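Local coordinates for protein heme peroxidase (Bacteroides thetaiotaomicron, PDB 2GVK) that probably uses heme to reduce hydrogen peroxide while oxidising dyes and other substrates, at residues V198-L203 with L293-A298; N58-M63 with M118-E123. One frame throughout, in Å; residues are numbered along the deposited sequence. Where two conformers were deposited one is given.

Interaction 1. Residues V198-L203 with L293-A298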
# COMPACT_ATOMS: atom_id res chain seq x y z
N VAL A 198 -34.16 -4.37 -11.87
CA VAL A 198 -34.99 -3.34 -12.47
C VAL A 198 -36.06 -2.88 -11.47
O VAL A 198 -36.21 -1.69 -11.22
CB VAL A 198 -35.63 -3.83 -13.79
CG1 VAL A 198 -36.64 -2.85 -14.27
CG2 VAL A 198 -34.54 -4.05 -14.83
N ALA A 199 -36.72 -3.82 -10.82
CA ALA A 199 -37.73 -3.49 -9.83
C ALA A 199 -37.09 -2.78 -8.61
O ALA A 199 -37.66 -1.85 -8.07
CB ALA A 199 -38.44 -4.70 -9.40
N TRP A 200 -35.92 -3.27 -8.18
CA TRP A 200 -35.22 -2.70 -7.03
C TRP A 200 -34.83 -1.25 -7.29
O TRP A 200 -35.04 -0.39 -6.44
CB TRP A 200 -33.98 -3.52 -6.72
CG TRP A 200 -33.16 -2.98 -5.61
CD1 TRP A 200 -31.92 -2.43 -5.70
CD2 TRP A 200 -33.51 -2.95 -4.21
NE1 TRP A 200 -31.49 -2.03 -4.47
CE2 TRP A 200 -32.43 -2.37 -3.53
CE3 TRP A 200 -34.64 -3.35 -3.47
CZ2 TRP A 200 -32.43 -2.19 -2.13
CZ3 TRP A 200 -34.63 -3.17 -2.09
CH2 TRP A 200 -33.54 -2.58 -1.44
N ASN A 201 -34.27 -1.00 -8.47
CA ASN A 201 -33.78 0.32 -8.80
C ASN A 201 -34.94 1.32 -9.01
O ASN A 201 -34.74 2.51 -8.95
CB ASN A 201 -32.89 0.26 -10.06
CG ASN A 201 -31.50 -0.34 -9.78
OD1 ASN A 201 -30.99 -0.29 -8.66
ND2 ASN A 201 -30.84 -0.80 -10.83
N ALA A 202 -36.14 0.81 -9.23
CA ALA A 202 -37.31 1.66 -9.39
C ALA A 202 -37.83 2.18 -8.04
O ALA A 202 -38.67 3.10 -8.01
CB ALA A 202 -38.42 0.90 -10.13
N LEU A 203 -37.39 1.56 -6.94
CA LEU A 203 -37.77 2.00 -5.59
C LEU A 203 -37.01 3.23 -5.17
O LEU A 203 -35.79 3.28 -5.32
CB LEU A 203 -37.47 0.91 -4.56
CG LEU A 203 -38.39 -0.27 -4.44
CD1 LEU A 203 -37.85 -1.21 -3.37
CD2 LEU A 203 -39.82 0.19 -4.10
N LEU A 293 -37.10 -10.50 -0.15
CA LEU A 293 -37.44 -11.62 -1.03
C LEU A 293 -38.40 -11.22 -2.17
O LEU A 293 -38.54 -11.94 -3.14
CB LEU A 293 -38.03 -12.79 -0.24
CG LEU A 293 -37.06 -13.50 0.71
CD1 LEU A 293 -37.81 -14.58 1.50
CD2 LEU A 293 -35.88 -14.11 -0.02
N ASP A 294 -38.99 -10.03 -2.08
CA ASP A 294 -39.79 -9.51 -3.17
C ASP A 294 -38.86 -9.08 -4.35
O ASP A 294 -39.33 -8.78 -5.43
CB ASP A 294 -40.64 -8.32 -2.71
CG ASP A 294 -41.73 -8.71 -1.69
OD1 ASP A 294 -42.08 -9.92 -1.59
OD2 ASP A 294 -42.23 -7.82 -0.98
N PHE A 295 -37.55 -9.06 -4.10
CA PHE A 295 -36.59 -8.62 -5.11
C PHE A 295 -35.48 -9.63 -5.31
O PHE A 295 -34.53 -9.36 -6.07
CB PHE A 295 -35.98 -7.27 -4.70
CG PHE A 295 -36.98 -6.22 -4.50
CD1 PHE A 295 -37.43 -5.45 -5.57
CD2 PHE A 295 -37.54 -6.00 -3.24
CE1 PHE A 295 -38.39 -4.48 -5.37
CE2 PHE A 295 -38.51 -5.05 -3.06
CZ PHE A 295 -38.92 -4.28 -4.12
N SER A 296 -35.59 -10.78 -4.66
CA SER A 296 -34.51 -11.77 -4.61
C SER A 296 -35.07 -13.18 -4.63
O SER A 296 -35.82 -13.56 -3.75
CB SER A 296 -33.67 -11.59 -3.33
OG SER A 296 -33.39 -10.23 -3.06
N THR A 297 -34.59 -14.01 -5.56
CA THR A 297 -35.06 -15.37 -5.68
C THR A 297 -33.95 -16.36 -5.38
O THR A 297 -32.90 -16.32 -6.02
CB THR A 297 -35.59 -15.66 -7.10
OG1 THR A 297 -36.64 -14.72 -7.43
CG2 THR A 297 -36.12 -17.03 -7.18
N ALA A 298 -34.18 -17.24 -4.39
CA ALA A 298 -33.23 -18.30 -4.07
C ALA A 298 -33.31 -19.40 -5.12
O ALA A 298 -34.38 -19.94 -5.38
CB ALA A 298 -33.52 -18.88 -2.69

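Interaction 2. Residues N58-M63 with M118-E123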
# COMPACT_ATOMS: atom_id res chain seq x y z
N ASN A 58 2.57 -18.63 3.00
CA ASN A 58 4.01 -18.49 3.02
C ASN A 58 4.48 -17.67 1.81
O ASN A 58 5.29 -16.79 1.92
CB ASN A 58 4.66 -19.88 3.01
CG ASN A 58 6.15 -19.82 2.97
OD1 ASN A 58 6.75 -19.08 3.71
ND2 ASN A 58 6.76 -20.66 2.11
N ARG A 59 3.89 -17.95 0.64
CA ARG A 59 4.27 -17.29 -0.59
C ARG A 59 3.76 -15.85 -0.66
O ARG A 59 4.43 -14.97 -1.17
CB ARG A 59 3.75 -18.07 -1.79
CG ARG A 59 4.36 -19.45 -1.96
CD ARG A 59 3.61 -20.26 -3.02
NE ARG A 59 3.73 -19.65 -4.35
CZ ARG A 59 3.00 -20.00 -5.42
NH1 ARG A 59 2.07 -20.92 -5.33
NH2 ARG A 59 3.21 -19.39 -6.58
N PHE A 60 2.55 -15.63 -0.13
CA PHE A 60 1.84 -14.33 -0.24
C PHE A 60 1.28 -13.91 1.11
O PHE A 60 0.07 -13.87 1.30
CB PHE A 60 0.72 -14.45 -1.25
CG PHE A 60 1.15 -15.10 -2.56
CD1 PHE A 60 1.89 -14.41 -3.47
CD2 PHE A 60 0.84 -16.43 -2.83
CE1 PHE A 60 2.34 -15.03 -4.67
CE2 PHE A 60 1.27 -17.04 -4.00
CZ PHE A 60 2.04 -16.32 -4.90
N PRO A 61 2.16 -13.61 2.04
CA PRO A 61 1.74 -13.35 3.41
C PRO A 61 0.83 -12.15 3.60
O PRO A 61 0.17 -12.05 4.62
CB PRO A 61 3.07 -13.15 4.15
CG PRO A 61 4.07 -12.87 3.09
CD PRO A 61 3.61 -13.56 1.88
N ASP A 62 0.79 -11.24 2.64
CA ASP A 62 -0.03 -10.05 2.77
C ASP A 62 -1.31 -10.09 1.96
O ASP A 62 -2.06 -9.11 1.93
CB ASP A 62 0.79 -8.83 2.36
CG ASP A 62 1.94 -8.57 3.28
OD1 ASP A 62 1.94 -9.11 4.42
OD2 ASP A 62 2.83 -7.78 2.91
N MSE A 63 -1.62 -11.24 1.35
CA MSE A 63 -2.77 -11.33 0.44
C MSE A 63 -4.03 -11.95 1.09
O MSE A 63 -5.00 -12.24 0.40
CB MSE A 63 -2.38 -12.12 -0.80
CG MSE A 63 -1.32 -11.47 -1.62
SE MSE A 63 -1.90 -9.76 -2.39
CE MSE A 63 -1.08 -8.56 -1.18
N MSE A 118 -7.53 -12.26 -7.22
CA MSE A 118 -8.25 -13.40 -7.79
C MSE A 118 -7.31 -14.48 -8.31
O MSE A 118 -7.64 -15.66 -8.26
CB MSE A 118 -9.20 -12.95 -8.90
CG MSE A 118 -9.95 -14.07 -9.55
SE MSE A 118 -11.05 -15.07 -8.26
CE MSE A 118 -12.78 -14.17 -8.55
N GLY A 119 -6.11 -14.09 -8.74
CA GLY A 119 -5.13 -15.04 -9.26
C GLY A 119 -4.72 -16.09 -8.23
O GLY A 119 -4.44 -17.25 -8.57
N LEU A 120 -4.72 -15.71 -6.96
CA LEU A 120 -4.38 -16.65 -5.89
C LEU A 120 -5.50 -17.64 -5.64
O LEU A 120 -5.26 -18.81 -5.37
CB LEU A 120 -4.02 -15.90 -4.61
CG LEU A 120 -2.87 -14.89 -4.73
CD1 LEU A 120 -2.54 -14.34 -3.35
CD2 LEU A 120 -1.64 -15.50 -5.36
N CYS A 121 -6.74 -17.17 -5.75
CA CYS A 121 -7.89 -18.07 -5.64
C CYS A 121 -7.85 -19.05 -6.77
O CYS A 121 -8.06 -20.26 -6.57
CB CYS A 121 -9.20 -17.30 -5.66
SG CYS A 121 -9.39 -16.09 -4.27
N PHE A 122 -7.57 -18.56 -7.97
CA PHE A 122 -7.45 -19.44 -9.13
C PHE A 122 -6.37 -20.48 -8.92
O PHE A 122 -6.57 -21.64 -9.20
CB PHE A 122 -7.13 -18.64 -10.42
CG PHE A 122 -6.57 -19.48 -11.52
CD1 PHE A 122 -7.40 -20.29 -12.27
CD2 PHE A 122 -5.19 -19.55 -11.74
CE1 PHE A 122 -6.88 -21.11 -13.23
CE2 PHE A 122 -4.67 -20.36 -12.73
CZ PHE A 122 -5.51 -21.16 -13.46
N GLU A 123 -5.23 -20.07 -8.40
CA GLU A 123 -4.12 -20.99 -8.20
C GLU A 123 -4.56 -22.18 -7.33
O GLU A 123 -4.37 -23.35 -7.69
CB GLU A 123 -2.94 -20.24 -7.55
CG GLU A 123 -1.78 -21.12 -7.11
CD GLU A 123 -0.88 -21.47 -8.23
OE1 GLU A 123 -1.33 -21.41 -9.40
OE2 GLU A 123 0.32 -21.75 -7.96
O HOH W 1 2.56 -20.25 -9.42

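Interaction 1. Residues V198-L203 with L293-A298
An edge-to-face aromatic contact between Trp200 and Phe295 joins the short helix 197-201, which follows strand 186-195, to the turn leading into the neighbouring strand 296-306, in the C-terminal half of the DyP beta-barrel fold. The six-membered ring of the indole presents its edge to one face of the Phe295 ring, with centroids 5.3 Å apart and planes at 73°. Trp200 CE3 does the touching, 3.8 Å from Phe295 CG and toward the rim of the ring. Because Trp200 CG stands anti to its own nitrogen (chi1 177°), the indole is swung to one flank of the helix, where Phe295 CD1 also lies 3.7 Å from Trp200 N. Ala199 CB closes against the same ring, 4.0 Å from Phe295 CE1; its small methyl lets the phenyl come close to the helix. Leu203 adds an aliphatic branch near Phe295 CZ, but it was modelled in two conformers, so the fit there is doubtful. No hydrogen bond crosses this apolar contact. The indole has a polar anchor, Trp200 NE1 bonding to Ile154 O, and packs on Val211 and Ile212 of helix 205-212. Phe295 pairs by its backbone with Asp196, just beyond strand 186-195.

Interaction 2. Residues N58-M63 with M118-E123
Glu123 OE2 accepts from two donors, Arg59 NH1 at 3.3 Å and a water at 3.1 Å. The water also accepts from Arg59 NH2, so a direct salt bridge and a water bridge link the same two side chains. Arg59 was modelled in two conformers; the direct bond holds for one and is less certain in the other. It is long but straight, lies in the guanidinium plane and reaches OE2 on its anti side, 20° out of the carboxylate plane. A bend in the glutamate chain (chi2 81°) carries its carboxylate across to the arginine.

The contact packs the C-terminal end of helix 38-59 and the turn after it against the first turns of helix 118-131. Leu120 CD2 sits over the centre of the Phe60 ring, 3.6 Å from its centroid, in a CH-pi contact; Arg59 CB lies over the opposite face, toward its rim. Leucine suits the place because its fork serves two partners: CD1 presses on Met63 CB at 3.4 Å, a tight fit. Met63, present as selenomethionine, is brought here by the type I turn 60-63. Met148 of the second subunit also packs on Phe60, Leu120 and Glu123. An alanine at Phe60 takes away the ring under Leu120 CD2, and would probably leave that methyl without its CH-pi partner and the Arg59 guanidinium without the flanking Phe60 CE2.

Both charged groups have stronger partners in other chains: Arg59 NE pairs with Asp149 of the third subunit, and Glu123 OE1 bonds to Tyr147 of the second. The Arg59-Glu123 pair itself is within one chain and is probably modest in strength, while the carboxylates of Glu123 and Asp149 would probably help to balance the buried arginine.

Overall arrangement
Interactions 1 and 2 do not touch: their centres are 35 Å apart and their nearest atoms about 20 Å. Interaction 1 belongs to the C-terminal half of the chain and interaction 2 to the N-terminal half. The sheet connects them, since strand 66-72, which follows 58-63, runs antiparallel beside strand 296-306, entered through 293-298. Their characters differ: the first is aromatic packing mostly within one chain, the second a mixed contact drawn into subunit interfaces. An acetic acid, probably from the crystallisation liquor, lies about 4 Å from the Arg59 side chain, whereas the sodium site at Pro36 and Asp37 involves neither contact. No heme is modelled, so neither contact can be placed relative to the peroxidase centre.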